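PDB 3I3L: alkylhalidase CmlS from Streptomyces venezuelae, which acts as a flavin-dependent halogenase in chloramphenicol biosynthesis and holds its FAD cofactor through a covalent bond. Local coordinates for residues Glu64-Gly69 against His121-Lys126; Val89-Ala94 against Gly224-Ile229; Glu219-Gly224 against Phe450-Leu455. All coordinates share one frame; numbering follows the deposited sequence.

Contact 1 (Glu64-Gly69 against His121-Lys126); sequences ESLLPG and HAVQVK. With FAD (flavin-adenine dinucleotide), chain B.
The backbone O of His-121 meets the ring of Pro-68, with Pro-68 CG 3.5 Å from His-121 O. Ala-122 turns its methyl toward Glu64-Gly69. Its CB lies 3.2 Å from Leu-66 O and also touches the Leu-67 carbonyl carbon and Pro-68 CD, packing against the turn where Leu-67 takes the N-cap position, just before helix 68-76. At Val-123 true backbone pairing begins: Leu-66 N donates to Val-123 O over 3.1 Å, almost in line with the carbonyl bond (C=O...N 172°). Gln-124 stands opposite Ser-65 in a single bridge, its CA-H leaning on Glu-64 O. The same Glu-64 O takes a second, stronger partner, Val-125 N, at 2.9 Å and in the carbonyl plane (153° at the oxygen). Hydrogen bonds therefore hold the chain on both sides of Ser-65. In Leu-66, CG anti to the carbonyl carbon (chi1 -52°) and an extended chi2 bring CD1 to the two valines; it lies 4.0 Å from Val-123 CG2 and 3.9 Å from Val-125 CG1, crossing the Val-125 side chain at about a right angle. Val-125 O rests against CB and CG of Glu-64, whose carboxylate is engaged by Tyr-211 and Ser-247. Held in this way, Ser-65 offers its main chain to the cofactor: FAD N3 donates to Ser-65 O at 2.6 Å, while Ser-65 N donates to FAD O4 at 3.2 Å. Such a donor-acceptor pair, supplied by backbone alone, reads the pyrimidine edge of the isoalloxazine in this flavin-binding site.

Contact 2 (Val89-Ala94 against Gly224-Ile229); sequences VKKPSA and GTTYSI
Gly-224 fits against the backbone of Lys-90 and Lys-91, its CA 3.6 Å from Lys-90 O. The fit depends on the missing side chain, since a CB would fall 2.2 Å from Lys-90 O, and the positive phi of Gly-224 asks for glycine as well. Pro-92 CD presses on the carbonyl group of the same glycine, 3.5 Å from Gly-224 C. One residue further, the hydroxyls Ser-93 OG and Thr-225 OG1 approach to 3.0 Å; Thr-225 OG1 is hydrogen-bonded to Thr-95 OG1. Thr-226 N then donates to Ser-93 O in a weak bond, long at 3.5 Å but straight (168°), and Ala-94 pairs with Thr-226 in parallel. In the mixed sheet, strand 226-231 runs parallel to strand 89-97 and antiparallel to its other neighbour, 234-240, whereas strands 105-108 and 122-124 run antiparallel to 89-97. Beside this seam Lys-91 crosses Thr-226, with Lys-91 CD 3.4 Å from Thr-226 OG1. Its CG lies opposite the backbone N (chi1 159°), and a bend further out (chi3 95°) carries NZ to the hydroxyl of the FAD-binding residue Ser-65. Thr-226 OG1 is hydrogen-bonded to that hydroxyl too, so the pair probably acts as a second shell, fixing the side chain of a residue whose backbone binds the flavin. An alanine in place of Lys-91 takes the amine from Ser-65 OG, which would probably leave that hydroxyl freer to turn and open a gap beside Thr-226. Further out, Thr-225 CG2 lies over one face of the Tyr-227 ring, toward its rim.

Contact 3 (Glu219-Gly224 against Phe450-Leu455); sequences EGDLKG and FSEAEL
Asp-221 meets Glu-452 and Ser-451 through its carboxylate and Phe-450 CE2 through CB. CG anti to the carbonyl carbon (chi1 -73°) carries OD2 to Glu-452 N, which donates over a short 2.6 Å in a nearly straight bond (164°), arriving on the anti side of the carboxylate, 16° out of its plane. Separately, a water donates to Asp-221 O at 2.7 Å and to Glu-452 OE2. Glu-452 OE1 is held by Ser-108. The two acids keep apart, Asp-221 OD2 and Glu-452 OE2 being 5.3 Å from each other, and the donated amide and water may ease what repulsion remains. The arrangement sets the corner of a type I beta turn, Gly-220 to Lys-223, against the start of the 3-10 segment 452-454. The loop between strands 203-213 and 226-231, in the FAD-binding domain, thereby meets the loop before helix 456-471, in packing away from the flavin site. The 3-10 start is also fastened from within, for Ser-451 N donates to Glu-454 OE2 at 3.1 Å, from above the carboxylate plane. Leu-222 supplies the apolar half: its CG lies 3.7 Å from Phe-450 CD2, and the two side chains cross at about a right angle. Phe-450 also stacks on the ring of His-441, while Leu-222 reaches Leu-446 and Thr-95. Lys-223 N closes the turn on Gly-220 O at 3.2 Å.

How the contacts relate
Followed from the N terminus, the chain leaves Glu64-Gly69, runs through Val89-Ala94 and returns at His121-Lys126, where contact 1 closes its loop. Contact 2 has by then opened inside that loop and closes only at Gly224-Ile229, so the two cross. Contact 3 opens at residue 219, just before that closure, shares Gly-224 with contact 2 and crosses it in turn, closing at Phe450-Leu455; contacts 1 and 3 simply follow in series. Strand 89-97 links the set: it neighbours strand 122-124 in the sheet, and its Pro-92 packs on Asp-221 and Lys-223. Together the contacts connect the flavin site, the mixed sheet and the loop leading into helix 456-471.

Contact 1 (Glu64-Gly69 against His121-Lys126)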
loop_
_atom_site.group_PDB
_atom_site.type_symbol
_atom_site.label_atom_id
_atom_site.label_comp_id
_atom_site.label_asym_id
_atom_site.label_seq_id
_atom_site.Cartn_x
_atom_site.Cartn_y
_atom_site.Cartn_z
ATOM N N GLU A 64 -6.735 5.913 -10.018
ATOM C CA GLU A 64 -8.074 5.404 -10.222
ATOM C C GLU A 64 -8.322 3.944 -9.837
ATOM O O GLU A 64 -9.492 3.495 -9.811
ATOM C CB GLU A 64 -8.449 5.641 -11.672
ATOM C CG GLU A 64 -8.476 7.154 -11.975
ATOM C CD GLU A 64 -8.230 7.467 -13.431
ATOM O OE1 GLU A 64 -7.256 6.924 -14.022
ATOM O OE2 GLU A 64 -9.011 8.287 -13.975
ATOM N N SER A 65 -7.254 3.201 -9.547
ATOM C CA SER A 65 -7.415 1.753 -9.365
ATOM C C SER A 65 -7.226 1.424 -7.898
ATOM O O SER A 65 -6.142 1.689 -7.297
ATOM C CB SER A 65 -6.426 0.974 -10.252
ATOM O OG SER A 65 -6.519 -0.421 -10.087
ATOM N N LEU A 66 -8.291 0.865 -7.310
ATOM C CA LEU A 66 -8.346 0.622 -5.865
ATOM C C LEU A 66 -8.078 -0.811 -5.431
ATOM O O LEU A 66 -7.909 -1.724 -6.280
ATOM C CB LEU A 66 -9.690 1.105 -5.350
ATOM C CG LEU A 66 -10.067 2.556 -5.752
ATOM C CD1 LEU A 66 -11.322 3.013 -5.021
ATOM C CD2 LEU A 66 -8.872 3.483 -5.431
ATOM N N LEU A 67 -8.057 -1.039 -4.112
ATOM C CA LEU A 67 -7.670 -2.370 -3.587
ATOM C C LEU A 67 -8.725 -2.894 -2.607
ATOM O O LEU A 67 -9.502 -2.113 -2.006
ATOM C CB LEU A 67 -6.274 -2.305 -2.927
ATOM C CG LEU A 67 -5.059 -2.071 -3.865
ATOM C CD1 LEU A 67 -3.720 -1.869 -3.014
ATOM C CD2 LEU A 67 -4.868 -3.235 -4.909
ATOM N N PRO A 68 -8.784 -4.201 -2.455
ATOM C CA PRO A 68 -9.751 -4.846 -1.534
ATOM C C PRO A 68 -9.680 -4.296 -0.128
ATOM O O PRO A 68 -10.724 -4.175 0.540
ATOM C CB PRO A 68 -9.301 -6.326 -1.529
ATOM C CG PRO A 68 -8.751 -6.523 -2.903
ATOM C CD PRO A 68 -8.043 -5.190 -3.244
ATOM N N GLY A 69 -8.460 -3.978 0.325
ATOM C CA GLY A 69 -8.252 -3.499 1.702
ATOM C C GLY A 69 -8.997 -2.199 1.974
ATOM O O GLY A 69 -9.460 -1.953 3.089
ATOM N N HIS A 121 -12.211 -8.633 -4.448
ATOM C CA HIS A 121 -12.064 -7.781 -5.593
ATOM C C HIS A 121 -11.993 -6.307 -5.112
ATOM O O HIS A 121 -12.117 -6.018 -3.899
ATOM C CB HIS A 121 -13.260 -7.967 -6.499
ATOM C CG HIS A 121 -14.512 -7.438 -5.891
ATOM N ND1 HIS A 121 -15.257 -8.162 -4.977
ATOM C CD2 HIS A 121 -15.099 -6.223 -5.981
ATOM C CE1 HIS A 121 -16.270 -7.426 -4.553
ATOM N NE2 HIS A 121 -16.202 -6.248 -5.153
ATOM N N ALA A 122 -11.707 -5.388 -6.039
ATOM C CA ALA A 122 -11.894 -3.994 -5.744
ATOM C C ALA A 122 -12.522 -3.397 -6.958
ATOM O O ALA A 122 -13.204 -4.110 -7.718
ATOM C CB ALA A 122 -10.562 -3.256 -5.336
ATOM N N VAL A 123 -12.312 -2.102 -7.174
ATOM C CA VAL A 123 -13.004 -1.452 -8.281
ATOM C C VAL A 123 -12.102 -0.413 -8.878
ATOM O O VAL A 123 -11.040 -0.081 -8.307
ATOM C CB VAL A 123 -14.251 -0.721 -7.756
ATOM C CG1 VAL A 123 -15.307 -1.728 -7.272
ATOM C CG2 VAL A 123 -13.835 0.253 -6.590
ATOM N N GLN A 124 -12.522 0.105 -10.014
ATOM C CA GLN A 124 -11.849 1.206 -10.662
ATOM C C GLN A 124 -12.834 2.393 -10.589
ATOM O O GLN A 124 -14.035 2.174 -10.683
ATOM C CB GLN A 124 -11.568 0.860 -12.128
ATOM C CG GLN A 124 -11.179 -0.622 -12.395
ATOM C CD GLN A 124 -9.720 -0.871 -12.078
ATOM O OE1 GLN A 124 -9.117 -1.826 -12.569
ATOM N NE2 GLN A 124 -9.121 0.015 -11.301
ATOM N N VAL A 125 -12.335 3.624 -10.375
ATOM C CA VAL A 125 -13.228 4.755 -10.219
ATOM C C VAL A 125 -12.772 5.982 -10.971
ATOM O O VAL A 125 -11.600 6.142 -11.306
ATOM C CB VAL A 125 -13.465 5.156 -8.719
ATOM C CG1 VAL A 125 -13.844 3.894 -7.861
ATOM C CG2 VAL A 125 -12.188 5.804 -8.146
ATOM N N LYS A 126 -13.724 6.871 -11.200
ATOM C CA LYS A 126 -13.453 8.215 -11.573
ATOM C C LYS A 126 -13.324 8.977 -10.261
ATOM O O LYS A 126 -14.295 9.066 -9.479
ATOM C CB LYS A 126 -14.608 8.712 -12.446
ATOM C CG LYS A 126 -14.428 10.076 -13.015
ATOM C CD LYS A 126 -15.408 10.303 -14.215
ATOM C CE LYS A 126 -14.649 10.175 -15.554
ATOM N NZ LYS A 126 -15.550 10.410 -16.743
HETATM P PA FAD B . -5.253 13.660 -2.524
HETATM O O1A FAD B . -4.272 14.505 -3.304
HETATM O O2A FAD B . -6.050 12.674 -3.303
HETATM O O5B FAD B . -6.261 14.671 -1.730
HETATM C C5B FAD B . -5.753 15.800 -1.049
HETATM C C4B FAD B . -6.759 16.973 -1.056
HETATM O O4B FAD B . -6.193 18.034 -0.251
HETATM C C3B FAD B . -6.988 17.548 -2.433
HETATM O O3B FAD B . -8.339 17.448 -2.766
HETATM C C2B FAD B . -6.570 19.022 -2.320
HETATM O O2B FAD B . -7.497 19.859 -2.938
HETATM C C1B FAD B . -6.540 19.275 -0.820
HETATM N N9A FAD B . -5.605 20.264 -0.317
HETATM C C8A FAD B . -4.289 20.407 -0.643
HETATM N N7A FAD B . -3.773 21.425 0.079
HETATM C C5A FAD B . -4.762 21.996 0.805
HETATM C C6A FAD B . -4.774 23.065 1.683
HETATM N N6A FAD B . -3.671 23.741 1.948
HETATM N N1A FAD B . -5.952 23.364 2.312
HETATM C C2A FAD B . -7.106 22.664 2.062
HETATM N N3A FAD B . -7.073 21.608 1.205
HETATM C C4A FAD B . -5.920 21.272 0.583
HETATM N N1 FAD B . -3.410 5.464 -6.237
HETATM C C2 FAD B . -4.173 4.309 -6.285
HETATM O O2 FAD B . -4.640 3.895 -5.233
HETATM N N3 FAD B . -4.379 3.639 -7.461
HETATM C C4 FAD B . -3.836 4.097 -8.632
HETATM O O4 FAD B . -4.064 3.466 -9.714
HETATM C C4X FAD B . -3.037 5.242 -8.591
HETATM N N5 FAD B . -2.494 5.737 -9.745
HETATM C C5X FAD B . -1.798 6.923 -9.710
HETATM C C6 FAD B . -1.226 7.433 -10.884
HETATM C C7 FAD B . -0.465 8.575 -10.829
HETATM C C7M FAD B . 0.148 9.161 -12.078
HETATM C C8 FAD B . -0.331 9.227 -9.607
HETATM C C8M FAD B . 0.392 10.512 -9.518
HETATM C C9 FAD B . -0.857 8.711 -8.418
HETATM C C9A FAD B . -1.601 7.544 -8.506
HETATM N N10 FAD B . -2.162 7.084 -7.349
HETATM C C10 FAD B . -2.833 5.920 -7.370
HETATM C "C1'" FAD B . -1.760 7.786 -6.097
HETATM C "C2'" FAD B . -2.985 8.284 -5.368
HETATM O "O2'" FAD B . -3.751 8.987 -6.261
HETATM C "C3'" FAD B . -2.716 9.095 -4.128
HETATM O "O3'" FAD B . -1.985 8.312 -3.210
HETATM C "C4'" FAD B . -4.057 9.511 -3.436
HETATM O "O4'" FAD B . -4.773 10.438 -4.204
HETATM C "C5'" FAD B . -3.754 10.186 -2.105
HETATM O "O5'" FAD B . -4.941 10.499 -1.435
HETATM P P FAD B . -4.855 11.719 -0.435
HETATM O O1P FAD B . -3.617 11.580 0.422
HETATM O O2P FAD B . -6.203 11.907 0.253
HETATM O O3P FAD B . -4.457 13.001 -1.339
#

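Contact 2 (Val89-Ala94 against Gly224-Ile229)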
loop_
_atom_site.group_PDB
_atom_site.type_symbol
_atom_site.label_atom_id
_atom_site.label_comp_id
_atom_site.label_asym_id
_atom_site.label_seq_id
_atom_site.Cartn_x
_atom_site.Cartn_y
_atom_site.Cartn_z
ATOM N N VAL A 89 -16.737 -0.054 -12.090
ATOM C CA VAL A 89 -16.185 -1.220 -12.788
ATOM C C VAL A 89 -15.466 -2.127 -11.765
ATOM O O VAL A 89 -14.676 -1.616 -10.943
ATOM C CB VAL A 89 -15.199 -0.784 -13.895
ATOM C CG1 VAL A 89 -14.478 -2.023 -14.562
ATOM C CG2 VAL A 89 -15.923 0.023 -14.946
ATOM N N LYS A 90 -15.732 -3.440 -11.796
ATOM C CA LYS A 90 -15.091 -4.371 -10.849
ATOM C C LYS A 90 -13.704 -4.828 -11.306
ATOM O O LYS A 90 -13.494 -5.163 -12.478
ATOM C CB LYS A 90 -15.967 -5.577 -10.486
ATOM C CG LYS A 90 -17.228 -5.137 -9.711
ATOM C CD LYS A 90 -17.490 -5.937 -8.422
ATOM C CE LYS A 90 -17.823 -4.985 -7.178
ATOM N NZ LYS A 90 -18.868 -3.938 -7.475
ATOM N N LYS A 91 -12.766 -4.839 -10.365
ATOM C CA LYS A 91 -11.380 -5.234 -10.687
ATOM C C LYS A 91 -11.032 -6.532 -10.005
ATOM O O LYS A 91 -11.003 -6.571 -8.792
ATOM C CB LYS A 91 -10.370 -4.129 -10.257
ATOM C CG LYS A 91 -8.947 -4.675 -10.082
ATOM C CD LYS A 91 -7.944 -3.617 -10.183
ATOM C CE LYS A 91 -7.572 -3.109 -8.888
ATOM N NZ LYS A 91 -6.017 -2.864 -8.819
ATOM N N PRO A 92 -10.753 -7.584 -10.786
ATOM C CA PRO A 92 -10.470 -8.934 -10.231
ATOM C C PRO A 92 -9.046 -9.105 -9.755
ATOM O O PRO A 92 -8.740 -9.954 -8.884
ATOM C CB PRO A 92 -10.698 -9.868 -11.439
ATOM C CG PRO A 92 -10.591 -8.948 -12.680
ATOM C CD PRO A 92 -10.663 -7.526 -12.273
ATOM N N SER A 93 -8.162 -8.296 -10.329
ATOM C CA SER A 93 -6.724 -8.542 -10.269
ATOM C C SER A 93 -5.909 -7.397 -10.878
ATOM O O SER A 93 -6.451 -6.384 -11.305
ATOM C CB SER A 93 -6.420 -9.768 -11.097
ATOM O OG SER A 93 -6.882 -9.552 -12.424
ATOM N N ALA A 94 -4.597 -7.582 -10.903
ATOM C CA ALA A 94 -3.724 -6.714 -11.678
ATOM C C ALA A 94 -2.907 -7.614 -12.607
ATOM O O ALA A 94 -2.371 -8.652 -12.179
ATOM C CB ALA A 94 -2.852 -5.914 -10.750
ATOM N N GLY A 224 -11.674 -6.255 -16.578
ATOM C CA GLY A 224 -11.481 -5.325 -15.510
ATOM C C GLY A 224 -10.099 -5.279 -14.865
ATOM O O GLY A 224 -9.900 -4.531 -13.880
ATOM N N THR A 225 -9.140 -6.050 -15.380
ATOM C CA THR A 225 -7.823 -6.112 -14.748
ATOM C C THR A 225 -7.071 -4.845 -15.055
ATOM O O THR A 225 -7.246 -4.283 -16.110
ATOM C CB THR A 225 -7.009 -7.355 -15.253
ATOM O OG1 THR A 225 -5.869 -7.562 -14.423
ATOM C CG2 THR A 225 -6.547 -7.187 -16.701
ATOM N N THR A 226 -6.193 -4.431 -14.140
ATOM C CA THR A 226 -5.267 -3.299 -14.366
ATOM C C THR A 226 -3.991 -3.764 -15.075
ATOM O O THR A 226 -3.255 -4.615 -14.520
ATOM C CB THR A 226 -4.863 -2.589 -13.031
ATOM O OG1 THR A 226 -6.013 -1.953 -12.446
ATOM C CG2 THR A 226 -3.706 -1.483 -13.230
ATOM N N TYR A 227 -3.684 -3.184 -16.259
ATOM C CA TYR A 227 -2.491 -3.594 -17.032
ATOM C C TYR A 227 -1.318 -2.667 -16.771
ATOM O O TYR A 227 -1.467 -1.436 -16.819
ATOM C CB TYR A 227 -2.770 -3.585 -18.510
ATOM C CG TYR A 227 -3.716 -4.651 -18.955
ATOM C CD1 TYR A 227 -3.267 -5.956 -19.113
ATOM C CD2 TYR A 227 -5.073 -4.352 -19.226
ATOM C CE1 TYR A 227 -4.121 -6.946 -19.522
ATOM C CE2 TYR A 227 -5.926 -5.321 -19.675
ATOM C CZ TYR A 227 -5.443 -6.628 -19.816
ATOM O OH TYR A 227 -6.271 -7.638 -20.219
ATOM N N SER A 228 -0.159 -3.255 -16.438
ATOM C CA SER A 228 1.102 -2.491 -16.342
ATOM C C SER A 228 2.085 -3.128 -17.313
ATOM O O SER A 228 2.284 -4.333 -17.298
ATOM C CB SER A 228 1.704 -2.495 -14.940
ATOM O OG SER A 228 0.775 -2.091 -13.943
ATOM N N ILE A 229 2.687 -2.307 -18.165
ATOM C CA ILE A 229 3.377 -2.813 -19.360
ATOM C C ILE A 229 4.661 -2.058 -19.572
ATOM O O ILE A 229 4.671 -0.838 -19.683
ATOM C CB ILE A 229 2.504 -2.648 -20.604
ATOM C CG1 ILE A 229 1.130 -3.287 -20.358
ATOM C CG2 ILE A 229 3.223 -3.172 -21.883
ATOM C CD1 ILE A 229 0.168 -3.268 -21.578
#

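Contact 3 (Glu219-Gly224 against Phe450-Leu455)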
loop_
_atom_site.group_PDB
_atom_site.type_symbol
_atom_site.label_atom_id
_atom_site.label_comp_id
_atom_site.label_asym_id
_atom_site.label_seq_id
_atom_site.Cartn_x
_atom_site.Cartn_y
_atom_site.Cartn_z
ATOM N N GLU A 219 -13.211 -11.120 -22.032
ATOM C CA GLU A 219 -14.447 -11.586 -21.419
ATOM C C GLU A 219 -14.209 -12.467 -20.199
ATOM O O GLU A 219 -15.089 -12.595 -19.370
ATOM C CB GLU A 219 -15.261 -12.391 -22.443
ATOM C CG GLU A 219 -15.116 -11.904 -23.896
ATOM C CD GLU A 219 -16.327 -12.243 -24.760
ATOM O OE1 GLU A 219 -17.019 -13.276 -24.457
ATOM O OE2 GLU A 219 -16.572 -11.461 -25.735
ATOM N N GLY A 220 -13.052 -13.120 -20.126
ATOM C CA GLY A 220 -12.841 -14.141 -19.137
ATOM C C GLY A 220 -12.426 -13.535 -17.832
ATOM O O GLY A 220 -12.827 -12.405 -17.511
ATOM N N ASP A 221 -11.588 -14.263 -17.094
ATOM C CA ASP A 221 -11.080 -13.764 -15.827
ATOM C C ASP A 221 -10.307 -12.417 -15.962
ATOM O O ASP A 221 -10.165 -11.668 -14.986
ATOM C CB ASP A 221 -10.217 -14.856 -15.167
ATOM C CG ASP A 221 -11.069 -16.044 -14.593
ATOM O OD1 ASP A 221 -12.278 -15.880 -14.360
ATOM O OD2 ASP A 221 -10.509 -17.148 -14.373
ATOM N N LEU A 222 -9.807 -12.121 -17.164
ATOM C CA LEU A 222 -9.035 -10.875 -17.431
ATOM C C LEU A 222 -9.847 -9.553 -17.372
ATOM O O LEU A 222 -9.275 -8.447 -17.277
ATOM C CB LEU A 222 -8.258 -10.991 -18.766
ATOM C CG LEU A 222 -6.990 -11.873 -18.714
ATOM C CD1 LEU A 222 -6.435 -12.101 -20.079
ATOM C CD2 LEU A 222 -5.923 -11.232 -17.856
ATOM N N LYS A 223 -11.175 -9.653 -17.393
ATOM C CA LYS A 223 -12.012 -8.479 -17.549
ATOM C C LYS A 223 -11.910 -7.538 -16.315
ATOM O O LYS A 223 -12.055 -7.977 -15.146
ATOM C CB LYS A 223 -13.462 -8.880 -17.757
ATOM C CG LYS A 223 -14.343 -7.724 -18.288
ATOM C CD LYS A 223 -14.484 -6.551 -17.296
ATOM C CE LYS A 223 -15.331 -5.357 -17.828
ATOM N NZ LYS A 223 -16.612 -5.887 -18.492
ATOM N N GLY A 224 -11.674 -6.255 -16.578
ATOM C CA GLY A 224 -11.481 -5.325 -15.510
ATOM C C GLY A 224 -10.099 -5.279 -14.865
ATOM O O GLY A 224 -9.900 -4.531 -13.880
ATOM N N PHE A 450 -7.013 -17.264 -20.806
ATOM C CA PHE A 450 -6.581 -17.222 -19.402
ATOM C C PHE A 450 -7.736 -17.383 -18.434
ATOM O O PHE A 450 -8.746 -16.669 -18.533
ATOM C CB PHE A 450 -5.892 -15.886 -19.086
ATOM C CG PHE A 450 -5.590 -15.705 -17.641
ATOM C CD1 PHE A 450 -4.448 -16.245 -17.090
ATOM C CD2 PHE A 450 -6.455 -15.018 -16.831
ATOM C CE1 PHE A 450 -4.187 -16.088 -15.790
ATOM C CE2 PHE A 450 -6.207 -14.859 -15.509
ATOM C CZ PHE A 450 -5.069 -15.380 -14.975
ATOM N N SER A 451 -7.563 -18.300 -17.479
ATOM C CA SER A 451 -8.440 -18.386 -16.317
ATOM C C SER A 451 -7.579 -18.390 -15.059
ATOM O O SER A 451 -6.486 -18.894 -15.072
ATOM C CB SER A 451 -9.309 -19.651 -16.380
ATOM O OG SER A 451 -8.477 -20.793 -16.572
ATOM N N GLU A 452 -8.088 -17.854 -13.971
ATOM C CA GLU A 452 -7.306 -17.808 -12.729
ATOM C C GLU A 452 -7.017 -19.189 -12.176
ATOM O O GLU A 452 -6.051 -19.387 -11.436
ATOM C CB GLU A 452 -7.973 -16.899 -11.688
ATOM C CG GLU A 452 -7.886 -15.419 -12.095
ATOM C CD GLU A 452 -8.300 -14.467 -11.000
ATOM O OE1 GLU A 452 -8.315 -14.894 -9.826
ATOM O OE2 GLU A 452 -8.598 -13.284 -11.309
ATOM N N ALA A 453 -7.850 -20.154 -12.548
ATOM C CA ALA A 453 -7.618 -21.531 -12.123
ATOM C C ALA A 453 -6.340 -22.143 -12.727
ATOM O O ALA A 453 -5.726 -23.040 -12.119
ATOM C CB ALA A 453 -8.858 -22.390 -12.428
ATOM N N GLU A 454 -5.909 -21.653 -13.892
ATOM C CA GLU A 454 -4.642 -22.131 -14.467
ATOM C C GLU A 454 -3.442 -21.728 -13.576
ATOM O O GLU A 454 -2.337 -22.232 -13.740
ATOM C CB GLU A 454 -4.473 -21.609 -15.886
ATOM C CG GLU A 454 -3.742 -20.230 -15.979
ATOM C CD GLU A 454 -3.779 -19.643 -17.372
ATOM O OE1 GLU A 454 -2.734 -19.100 -17.840
ATOM O OE2 GLU A 454 -4.861 -19.708 -18.007
ATOM N N LEU A 455 -3.676 -20.849 -12.596
ATOM C CA LEU A 455 -2.608 -20.435 -11.671
ATOM C C LEU A 455 -2.532 -21.362 -10.470
ATOM O O LEU A 455 -1.577 -21.280 -9.695
ATOM C CB LEU A 455 -2.876 -18.998 -11.153
ATOM C CG LEU A 455 -2.956 -17.897 -12.220
ATOM C CD1 LEU A 455 -3.075 -16.535 -11.507
ATOM C CD2 LEU A 455 -1.764 -17.918 -13.167
HETATM O O HOH W 1 -7.943 -11.566 -13.372
#